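Putative glycoside hydrolase (PDB 3HBZ) may play a part in carbohydrate metabolism, perhaps as a glycoside hydrolase, and binds calcium. Local coordinates at residues Y100-T105 with G180-G185; F148-G153 with T328-E333; G215-K220 with C239-I244. All blocks are in the same frame, centred on the assembly; numbering follows the deposited sequence.

Interaction 1 of 3, residues Y100-T105 with G180-G185; sequences YNFEDT and GNLFIG. With CA (calcium ion), chain B.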
loop_
_atom_site.group_PDB
_atom_site.type_symbol
_atom_site.label_atom_id
_atom_site.label_comp_id
_atom_site.label_asym_id
_atom_site.label_seq_id
_atom_site.Cartn_x
_atom_site.Cartn_y
_atom_site.Cartn_z
ATOM N N TYR A 100 14.825 2.401 -1.046
ATOM C CA TYR A 100 14.014 1.363 -1.691
ATOM C C TYR A 100 14.719 0.786 -2.901
ATOM O O TYR A 100 14.843 1.452 -3.919
ATOM C CB TYR A 100 12.684 1.959 -2.140
ATOM C CG TYR A 100 12.051 2.873 -1.112
ATOM C CD1 TYR A 100 11.775 2.420 0.163
ATOM C CD2 TYR A 100 11.738 4.186 -1.424
ATOM C CE1 TYR A 100 11.200 3.245 1.109
ATOM C CE2 TYR A 100 11.175 5.032 -0.486
ATOM C CZ TYR A 100 10.887 4.564 0.771
ATOM O OH TYR A 100 10.294 5.414 1.694
ATOM N N ASN A 101 15.160 -0.460 -2.796
ATOM C CA ASN A 101 15.859 -1.126 -3.892
ATOM C C ASN A 101 15.017 -2.221 -4.584
ATOM O O ASN A 101 15.430 -2.822 -5.573
ATOM C CB ASN A 101 17.185 -1.686 -3.359
ATOM C CG ASN A 101 18.256 -0.592 -3.198
ATOM O OD1 ASN A 101 18.668 0.020 -4.161
ATOM N ND2 ASN A 101 18.703 -0.367 -1.985
ATOM N N PHE A 102 13.837 -2.478 -4.030
ATOM C CA PHE A 102 12.852 -3.374 -4.607
ATOM C C PHE A 102 13.338 -4.801 -4.809
ATOM O O PHE A 102 12.909 -5.475 -5.757
ATOM C CB PHE A 102 12.262 -2.735 -5.876
ATOM C CG PHE A 102 11.615 -1.405 -5.595
ATOM C CD1 PHE A 102 10.395 -1.361 -4.964
ATOM C CD2 PHE A 102 12.287 -0.210 -5.795
ATOM C CE1 PHE A 102 9.820 -0.141 -4.620
ATOM C CE2 PHE A 102 11.702 0.998 -5.452
ATOM C CZ PHE A 102 10.467 1.010 -4.862
ATOM N N GLU A 103 14.227 -5.250 -3.909
ATOM C CA GLU A 103 14.763 -6.590 -3.943
ATOM C C GLU A 103 13.881 -7.612 -3.198
ATOM O O GLU A 103 13.869 -8.783 -3.534
ATOM C CB GLU A 103 16.187 -6.660 -3.350
ATOM C CG GLU A 103 17.236 -5.661 -3.917
ATOM C CD GLU A 103 17.335 -5.723 -5.435
ATOM O OE1 GLU A 103 17.103 -6.817 -6.004
ATOM O OE2 GLU A 103 17.630 -4.682 -6.055
ATOM N N ASP A 104 13.190 -7.174 -2.151
ATOM C CA ASP A 104 12.610 -8.094 -1.174
ATOM C C ASP A 104 11.102 -8.155 -1.322
ATOM O O ASP A 104 10.436 -7.104 -1.379
ATOM C CB ASP A 104 12.904 -7.601 0.237
ATOM C CG ASP A 104 14.399 -7.700 0.605
ATOM O OD1 ASP A 104 15.053 -8.687 0.261
ATOM O OD2 ASP A 104 14.885 -6.749 1.209
ATOM N N THR A 105 10.569 -9.362 -1.360
ATOM C CA THR A 105 9.131 -9.574 -1.427
ATOM C C THR A 105 8.775 -10.749 -0.514
ATOM O O THR A 105 9.653 -11.533 -0.113
ATOM C CB THR A 105 8.688 -9.932 -2.825
ATOM O OG1 THR A 105 9.342 -11.132 -3.198
ATOM C CG2 THR A 105 9.001 -8.795 -3.840
ATOM N N GLY A 180 -1.062 -0.413 -12.858
ATOM C CA GLY A 180 -0.119 -0.945 -11.879
ATOM C C GLY A 180 0.226 0.184 -10.924
ATOM O O GLY A 180 0.637 1.286 -11.350
ATOM N N ASN A 181 0.106 -0.083 -9.646
ATOM C CA ASN A 181 0.527 0.857 -8.627
ATOM C C ASN A 181 1.304 0.236 -7.458
ATOM O O ASN A 181 1.357 -0.988 -7.251
ATOM C CB ASN A 181 -0.683 1.657 -8.107
ATOM C CG ASN A 181 -1.738 0.771 -7.502
ATOM O OD1 ASN A 181 -1.622 -0.463 -7.491
ATOM N ND2 ASN A 181 -2.761 1.390 -6.982
ATOM N N LEU A 182 1.931 1.119 -6.695
ATOM C CA LEU A 182 2.572 0.725 -5.468
ATOM C C LEU A 182 2.568 1.957 -4.615
ATOM O O LEU A 182 2.882 3.059 -5.112
ATOM C CB LEU A 182 4.014 0.252 -5.675
ATOM C CG LEU A 182 4.645 -0.510 -4.512
ATOM C CD1 LEU A 182 4.119 -1.980 -4.579
ATOM C CD2 LEU A 182 6.232 -0.437 -4.539
ATOM N N PHE A 183 2.261 1.782 -3.333
ATOM C CA PHE A 183 2.258 2.910 -2.439
ATOM C C PHE A 183 2.490 2.571 -0.974
ATOM O O PHE A 183 2.289 1.457 -0.535
ATOM C CB PHE A 183 0.927 3.686 -2.591
ATOM C CG PHE A 183 -0.322 2.827 -2.380
ATOM C CD1 PHE A 183 -0.860 2.063 -3.407
ATOM C CD2 PHE A 183 -0.938 2.783 -1.167
ATOM C CE1 PHE A 183 -1.974 1.305 -3.229
ATOM C CE2 PHE A 183 -2.053 2.017 -0.972
ATOM C CZ PHE A 183 -2.588 1.276 -2.007
ATOM N N ILE A 184 2.888 3.583 -0.227
ATOM C CA ILE A 184 2.964 3.499 1.212
ATOM C C ILE A 184 1.565 3.690 1.793
ATOM O O ILE A 184 0.896 4.683 1.545
ATOM C CB ILE A 184 3.931 4.504 1.797
ATOM C CG1 ILE A 184 5.373 4.145 1.389
ATOM C CG2 ILE A 184 3.789 4.575 3.420
ATOM C CD1 ILE A 184 6.378 5.220 1.825
ATOM N N GLY A 185 1.137 2.745 2.610
ATOM C CA GLY A 185 -0.267 2.749 3.077
ATOM C C GLY A 185 -0.833 1.331 3.104
ATOM O O GLY A 185 -0.107 0.352 3.339
HETATM CA CA CA B . 16.984 -2.878 -7.385
HETATM O O HOH W 1 18.691 -1.527 -6.445
#
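Phe102 and Leu182 reach toward each other from opposite directions inside the protein. The ring carbon CE1 of Phe102 lies 3.6 Å from CD2 of Leu182, the branch that makes the touch; the methyl approaches the ring obliquely. Leucine suits the place because its forked end advances one methyl at the ring. Its CG is anti to the backbone N (chi1 -165°), which carries the fork off strand 177-183 toward Phe102. A second, lighter contact runs beside the first: CD1 of Ile184 is 3.9 Å from OH of Tyr100, and these two side chains cross at about a right angle. The Tyr100 hydroxyl is buried, but it is hydrogen-bonded to the carbonyl O of Ala97, so tyrosine can bring a polar atom here while its ring fills apolar space. Phe102 has a left-handed backbone (phi 59°). With CG anti to its carbonyl carbon (chi1 -59°), its ring points inward, while the residues before and after it serve a metal: Asn101 O binds the calcium ion at 2.4 Å and Glu103 OE2 binds it at 2.3 Å. Glu103 gives the ion this single oxygen. A water that also ligates the calcium donates a hydrogen bond of 2.8 Å to Asn101 OD1, so Asn101 serves the site twice, by backbone and by side chain. Thr155, Lys157 and Asp332 complete the ligands of this calcium site, which lies beside the beta-strand core, consistent with the beta-sandwich of the galactose-binding-like clan.

Interaction 2 of 3, residues F148-G153 with T328-E333; sequences FQFANG and TLLIDE. With CA (calcium ion), chain B.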
loop_
_atom_site.group_PDB
_atom_site.type_symbol
_atom_site.label_atom_id
_atom_site.label_comp_id
_atom_site.label_asym_id
_atom_site.label_seq_id
_atom_site.Cartn_x
_atom_site.Cartn_y
_atom_site.Cartn_z
ATOM N N PHE A 148 4.232 -6.201 -10.100
ATOM C CA PHE A 148 5.113 -7.367 -9.910
ATOM C C PHE A 148 6.568 -6.974 -9.875
ATOM O O PHE A 148 6.918 -5.803 -10.010
ATOM C CB PHE A 148 4.862 -8.449 -10.974
ATOM C CG PHE A 148 5.094 -7.982 -12.423
ATOM C CD1 PHE A 148 4.109 -7.263 -13.101
ATOM C CD2 PHE A 148 6.278 -8.273 -13.090
ATOM C CE1 PHE A 148 4.289 -6.842 -14.402
ATOM C CE2 PHE A 148 6.476 -7.849 -14.394
ATOM C CZ PHE A 148 5.484 -7.140 -15.061
ATOM N N GLN A 149 7.428 -7.966 -9.620
ATOM C CA GLN A 149 8.866 -7.737 -9.568
ATOM C C GLN A 149 9.538 -8.213 -10.833
ATOM O O GLN A 149 9.226 -9.300 -11.313
ATOM C CB GLN A 149 9.461 -8.499 -8.390
ATOM C CG GLN A 149 10.914 -8.127 -8.065
ATOM C CD GLN A 149 11.479 -8.951 -6.934
ATOM O OE1 GLN A 149 11.218 -10.144 -6.866
ATOM N NE2 GLN A 149 12.262 -8.320 -6.038
ATOM N N PHE A 150 10.473 -7.436 -11.358
ATOM C CA PHE A 150 11.114 -7.766 -12.644
ATOM C C PHE A 150 12.598 -7.962 -12.403
ATOM O O PHE A 150 13.198 -7.176 -11.645
ATOM C CB PHE A 150 10.883 -6.598 -13.609
ATOM C CG PHE A 150 11.561 -6.741 -14.931
ATOM C CD1 PHE A 150 11.337 -7.862 -15.729
ATOM C CD2 PHE A 150 12.398 -5.743 -15.400
ATOM C CE1 PHE A 150 11.949 -7.990 -16.991
ATOM C CE2 PHE A 150 13.021 -5.847 -16.670
ATOM C CZ PHE A 150 12.789 -6.982 -17.471
ATOM N N ALA A 151 13.196 -8.973 -13.039
ATOM C CA ALA A 151 14.575 -9.356 -12.717
ATOM C C ALA A 151 15.621 -8.327 -13.119
ATOM O O ALA A 151 16.649 -8.213 -12.437
ATOM C CB ALA A 151 14.966 -10.817 -13.279
ATOM N N ASN A 152 15.355 -7.544 -14.175
ATOM C CA ASN A 152 16.371 -6.654 -14.721
ATOM C C ASN A 152 16.230 -5.217 -14.266
ATOM O O ASN A 152 15.791 -4.371 -15.025
ATOM C CB ASN A 152 16.395 -6.685 -16.250
ATOM C CG ASN A 152 16.756 -8.047 -16.814
ATOM O OD1 ASN A 152 17.603 -8.760 -16.274
ATOM N ND2 ASN A 152 16.117 -8.413 -17.923
ATOM N N GLY A 153 16.635 -4.951 -13.031
ATOM C CA GLY A 153 16.541 -3.627 -12.455
ATOM C C GLY A 153 17.792 -2.842 -12.783
ATOM O O GLY A 153 18.668 -3.332 -13.460
ATOM N N THR A 328 3.851 0.555 -19.145
ATOM C CA THR A 328 4.819 -0.129 -18.262
ATOM C C THR A 328 5.783 0.874 -17.633
ATOM O O THR A 328 6.504 1.580 -18.344
ATOM C CB THR A 328 5.635 -1.157 -19.029
ATOM O OG1 THR A 328 4.738 -2.088 -19.634
ATOM C CG2 THR A 328 6.654 -1.922 -18.115
ATOM N N LEU A 329 5.739 0.959 -16.299
ATOM C CA LEU A 329 6.612 1.788 -15.517
ATOM C C LEU A 329 7.503 0.852 -14.706
ATOM O O LEU A 329 6.992 0.028 -13.944
ATOM C CB LEU A 329 5.800 2.713 -14.582
ATOM C CG LEU A 329 6.616 3.605 -13.629
ATOM C CD1 LEU A 329 7.504 4.676 -14.382
ATOM C CD2 LEU A 329 5.729 4.296 -12.643
ATOM N N LEU A 330 8.810 0.962 -14.919
ATOM C CA LEU A 330 9.834 0.322 -14.081
ATOM C C LEU A 330 10.460 1.327 -13.132
ATOM O O LEU A 330 10.767 2.453 -13.525
ATOM C CB LEU A 330 10.935 -0.355 -14.949
ATOM C CG LEU A 330 10.516 -1.332 -16.017
ATOM C CD1 LEU A 330 11.802 -1.907 -16.743
ATOM C CD2 LEU A 330 9.537 -2.476 -15.458
ATOM N N ILE A 331 10.626 0.937 -11.864
ATOM C CA ILE A 331 11.138 1.839 -10.846
ATOM C C ILE A 331 12.241 1.152 -10.092
ATOM O O ILE A 331 12.117 -0.038 -9.773
ATOM C CB ILE A 331 10.022 2.248 -9.847
ATOM C CG1 ILE A 331 8.944 3.141 -10.511
ATOM C CG2 ILE A 331 10.603 2.887 -8.604
ATOM C CD1 ILE A 331 9.407 4.594 -10.818
ATOM N N ASP A 332 13.350 1.860 -9.851
ATOM C CA ASP A 332 14.409 1.314 -9.028
ATOM C C ASP A 332 15.201 2.399 -8.305
ATOM O O ASP A 332 15.187 3.575 -8.704
ATOM C CB ASP A 332 15.352 0.445 -9.864
ATOM C CG ASP A 332 15.991 -0.707 -9.043
ATOM O OD1 ASP A 332 15.698 -0.805 -7.833
ATOM O OD2 ASP A 332 16.797 -1.494 -9.608
ATOM N N GLU A 333 15.889 1.986 -7.237
ATOM C CA GLU A 333 16.836 2.846 -6.489
ATOM C C GLU A 333 16.193 4.162 -6.030
ATOM O O GLU A 333 16.690 5.259 -6.319
ATOM C CB GLU A 333 18.083 3.139 -7.331
ATOM C CG GLU A 333 18.907 1.915 -7.657
ATOM C CD GLU A 333 20.234 2.222 -8.375
ATOM O OE1 GLU A 333 20.556 3.409 -8.607
ATOM O OE2 GLU A 333 20.977 1.257 -8.696
HETATM CA CA CA B . 16.984 -2.878 -7.385
HETATM O O HOH W 1 18.691 -1.527 -6.445
#
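Gly153 and Asp332 make the tight end of this contact: Gly153 CA comes within 3.6 Å of Asp332 OD2. Glycine is suited to the spot, since a beta-carbon on this backbone would fall only 2.6 Å from that oxygen. The carboxylate is itself fully engaged. Both oxygens grip the calcium ion, OD1 at 2.5 Å and OD2 at 2.6 Å, with the ion lying beyond CG roughly in line with the CB-CG bond, a two-oxygen hold that should fix the carboxylate's rotation. Glu333 N gives OD1 a bent hydrogen bond of 2.9 Å, coming from above the carboxylate plane and 44° out of it, and the backbone N of Lys154 bonds to OD2. This ligand sits on antiparallel strand 328-338, in what is probably a beta-sandwich of the galactose-binding type, where the loop after strand 147-150 folds back over the strand and Thr155 and Lys157 supply backbone carbonyls to the same ion. Toward the other end the packing slackens. Phe150 and Leu330, both partly exposed, lie across each other at a slant, and CD1 of Leu330 is 4.1 Å from CD2 of Phe150 and equally far from its CE2. With CG anti to the backbone N (chi1 176°), the Phe150 ring is brought alongside Leu330, whose methyl meets it obliquely, and Asn152 N lies above one face, displaced toward the rim. Leu330 also leans on Trp281 and Ser160, whereas Ala151 and Asn152, in the loop after the strand, are exposed to solvent.

Interaction 3 of 3, residues G215-K220 with C239-I244; sequences GYYKYK and CDIYAI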
loop_
_atom_site.group_PDB
_atom_site.type_symbol
_atom_site.label_atom_id
_atom_site.label_comp_id
_atom_site.label_asym_id
_atom_site.label_seq_id
_atom_site.Cartn_x
_atom_site.Cartn_y
_atom_site.Cartn_z
ATOM N N GLY A 215 14.935 8.915 -7.549
ATOM C CA GLY A 215 15.090 7.547 -8.001
ATOM C C GLY A 215 15.212 7.456 -9.490
ATOM O O GLY A 215 15.438 8.470 -10.154
ATOM N N TYR A 216 15.081 6.235 -10.023
ATOM C CA TYR A 216 15.175 6.035 -11.453
ATOM C C TYR A 216 13.942 5.352 -12.032
ATOM O O TYR A 216 13.344 4.490 -11.378
ATOM C CB TYR A 216 16.421 5.197 -11.785
ATOM C CG TYR A 216 17.679 5.954 -11.544
ATOM C CD1 TYR A 216 18.251 5.983 -10.279
ATOM C CD2 TYR A 216 18.290 6.688 -12.576
ATOM C CE1 TYR A 216 19.408 6.688 -10.047
ATOM C CE2 TYR A 216 19.464 7.392 -12.351
ATOM C CZ TYR A 216 19.993 7.396 -11.072
ATOM O OH TYR A 216 21.123 8.085 -10.800
ATOM N N TYR A 217 13.626 5.672 -13.298
ATOM C CA TYR A 217 12.536 5.004 -13.989
ATOM C C TYR A 217 12.815 4.767 -15.449
ATOM O O TYR A 217 13.682 5.390 -16.047
ATOM C CB TYR A 217 11.208 5.751 -13.830
ATOM C CG TYR A 217 11.044 6.907 -14.767
ATOM C CD1 TYR A 217 11.704 8.119 -14.522
ATOM C CD2 TYR A 217 10.233 6.815 -15.892
ATOM C CE1 TYR A 217 11.548 9.208 -15.374
ATOM C CE2 TYR A 217 10.101 7.886 -16.773
ATOM C CZ TYR A 217 10.753 9.089 -16.494
ATOM O OH TYR A 217 10.628 10.157 -17.348
ATOM N N LYS A 218 12.045 3.831 -15.987
ATOM C CA LYS A 218 11.850 3.635 -17.401
ATOM C C LYS A 218 10.333 3.634 -17.623
ATOM O O LYS A 218 9.553 3.201 -16.737
ATOM C CB LYS A 218 12.424 2.286 -17.872
ATOM C CG LYS A 218 13.933 2.163 -17.889
ATOM C CD LYS A 218 14.367 0.787 -18.380
ATOM C CE LYS A 218 15.877 0.691 -18.550
ATOM N NZ LYS A 218 16.391 -0.664 -18.878
ATOM N N TYR A 219 9.908 4.049 -18.813
ATOM C CA TYR A 219 8.479 4.073 -19.117
ATOM C C TYR A 219 8.190 3.875 -20.596
ATOM O O TYR A 219 8.831 4.490 -21.455
ATOM C CB TYR A 219 7.833 5.371 -18.639
ATOM C CG TYR A 219 6.318 5.406 -18.832
ATOM C CD1 TYR A 219 5.500 4.635 -18.032
ATOM C CD2 TYR A 219 5.714 6.183 -19.830
ATOM C CE1 TYR A 219 4.124 4.617 -18.177
ATOM C CE2 TYR A 219 4.284 6.172 -20.010
ATOM C CZ TYR A 219 3.515 5.366 -19.192
ATOM O OH TYR A 219 2.150 5.338 -19.241
ATOM N N LYS A 220 7.187 3.043 -20.863
ATOM C CA LYS A 220 6.633 2.850 -22.207
ATOM C C LYS A 220 5.087 2.903 -22.102
ATOM O O LYS A 220 4.505 2.215 -21.298
ATOM C CB LYS A 220 7.101 1.522 -22.765
ATOM C CG LYS A 220 6.663 1.232 -24.227
ATOM C CD LYS A 220 7.402 0.028 -24.797
ATOM N N CYS A 239 2.906 7.885 -16.961
ATOM C CA CYS A 239 2.965 7.500 -15.569
ATOM C C CYS A 239 2.784 8.681 -14.625
ATOM O O CYS A 239 2.810 9.860 -15.065
ATOM C CB CYS A 239 4.310 6.847 -15.295
ATOM S SG CYS A 239 5.710 7.915 -15.694
ATOM N N ASP A 240 2.606 8.379 -13.339
ATOM C CA ASP A 240 2.659 9.388 -12.265
ATOM C C ASP A 240 3.529 8.845 -11.148
ATOM O O ASP A 240 3.563 7.623 -10.873
ATOM C CB ASP A 240 1.258 9.730 -11.754
ATOM C CG ASP A 240 1.157 11.115 -11.124
ATOM O OD1 ASP A 240 2.140 11.892 -11.043
ATOM O OD2 ASP A 240 0.049 11.419 -10.691
ATOM N N ILE A 241 4.284 9.760 -10.549
ATOM C CA ILE A 241 5.128 9.479 -9.413
ATOM C C ILE A 241 4.997 10.679 -8.483
ATOM O O ILE A 241 5.238 11.809 -8.904
ATOM C CB ILE A 241 6.630 9.344 -9.837
ATOM C CG1 ILE A 241 6.786 8.277 -10.926
ATOM C CG2 ILE A 241 7.507 9.082 -8.571
ATOM C CD1 ILE A 241 8.192 8.132 -11.585
ATOM N N TYR A 242 4.568 10.447 -7.252
ATOM C CA TYR A 242 4.324 11.528 -6.356
ATOM C C TYR A 242 4.465 11.095 -4.907
ATOM O O TYR A 242 4.586 9.892 -4.621
ATOM C CB TYR A 242 2.985 12.162 -6.665
ATOM C CG TYR A 242 1.743 11.316 -6.462
ATOM C CD1 TYR A 242 1.049 11.346 -5.251
ATOM C CD2 TYR A 242 1.234 10.553 -7.479
ATOM C CE1 TYR A 242 -0.146 10.625 -5.065
ATOM C CE2 TYR A 242 0.048 9.770 -7.299
ATOM C CZ TYR A 242 -0.643 9.837 -6.095
ATOM O OH TYR A 242 -1.820 9.125 -5.909
ATOM N N ALA A 243 4.508 12.083 -4.015
ATOM C CA ALA A 243 4.550 11.871 -2.573
ATOM C C ALA A 243 3.791 13.005 -1.912
ATOM O O ALA A 243 3.724 14.123 -2.455
ATOM C CB ALA A 243 6.004 11.794 -2.038
ATOM N N ILE A 244 3.150 12.693 -0.787
ATOM C CA ILE A 244 2.367 13.674 -0.023
ATOM C C ILE A 244 2.723 13.532 1.462
ATOM O O ILE A 244 3.144 12.475 1.918
ATOM C CB ILE A 244 0.867 13.515 -0.248
ATOM C CG1 ILE A 244 0.404 12.083 0.111
ATOM C CG2 ILE A 244 0.503 13.810 -1.689
ATOM C CD1 ILE A 244 -1.116 11.823 -0.095
#
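Cys239 lies over one face of the Tyr219 ring, where strand 210-220 meets the residue leading into strand 240-247, probably across the core of a beta-sandwich; no hydrogen bond joins the two segments. The cysteine presents three atoms to the ring. Its backbone N is 3.4 Å from Tyr219 CZ, displaced toward the rim on the hydroxyl side; CB makes a CH-pi contact, 4.0 Å from the Tyr219 centroid; and SG stands 4.2 Å from that centroid, only 20° off the ring normal. With SG set between the backbone N and the carbonyl carbon (chi1 58°), the small, polarisable sulfur can lie over this ring and also slant toward Tyr217, whose centroid is 5.2 Å from SG. Tyr217 and Tyr219 project from the same side of their strand, and CB of Tyr219 meets the Tyr217 ring at its edge, in plane. Both tyrosines suit a buried seam because their hydroxyls find partners, Ser314 O for Tyr219 and Lys276 N for Tyr217. In place of Tyr219, an alanine lacks the ring and hydroxyl, and would probably leave a gap beside Cys239, its sulfur without this aromatic face and Ser314 O without its partner. Farther along, Ile241 reaches obliquely toward the other tyrosine, its terminal methyl CD1 lying 4.4 Å from Tyr217 CG.

From the N terminus the chain passes 100-105, 148-153 and then 180-185, where interaction 1 closes its loop by bringing the calcium-binding loop against strand 177-183. Interaction 2 has by then begun and closes only at 328-333, so the two cross; they share the calcium ion and a water, and Gln149 NE2 probably hydrogen-bonds to Phe102 O. Interaction 3 opens and closes, from 215-220 to 239-244, wholly within the long excursion between the segments of interaction 2, and follows interaction 1 in series. Strands 210-220 and 328-338 are antiparallel neighbours, joining interactions 2 and 3 through backbone pairs such as Lys220 with Thr328.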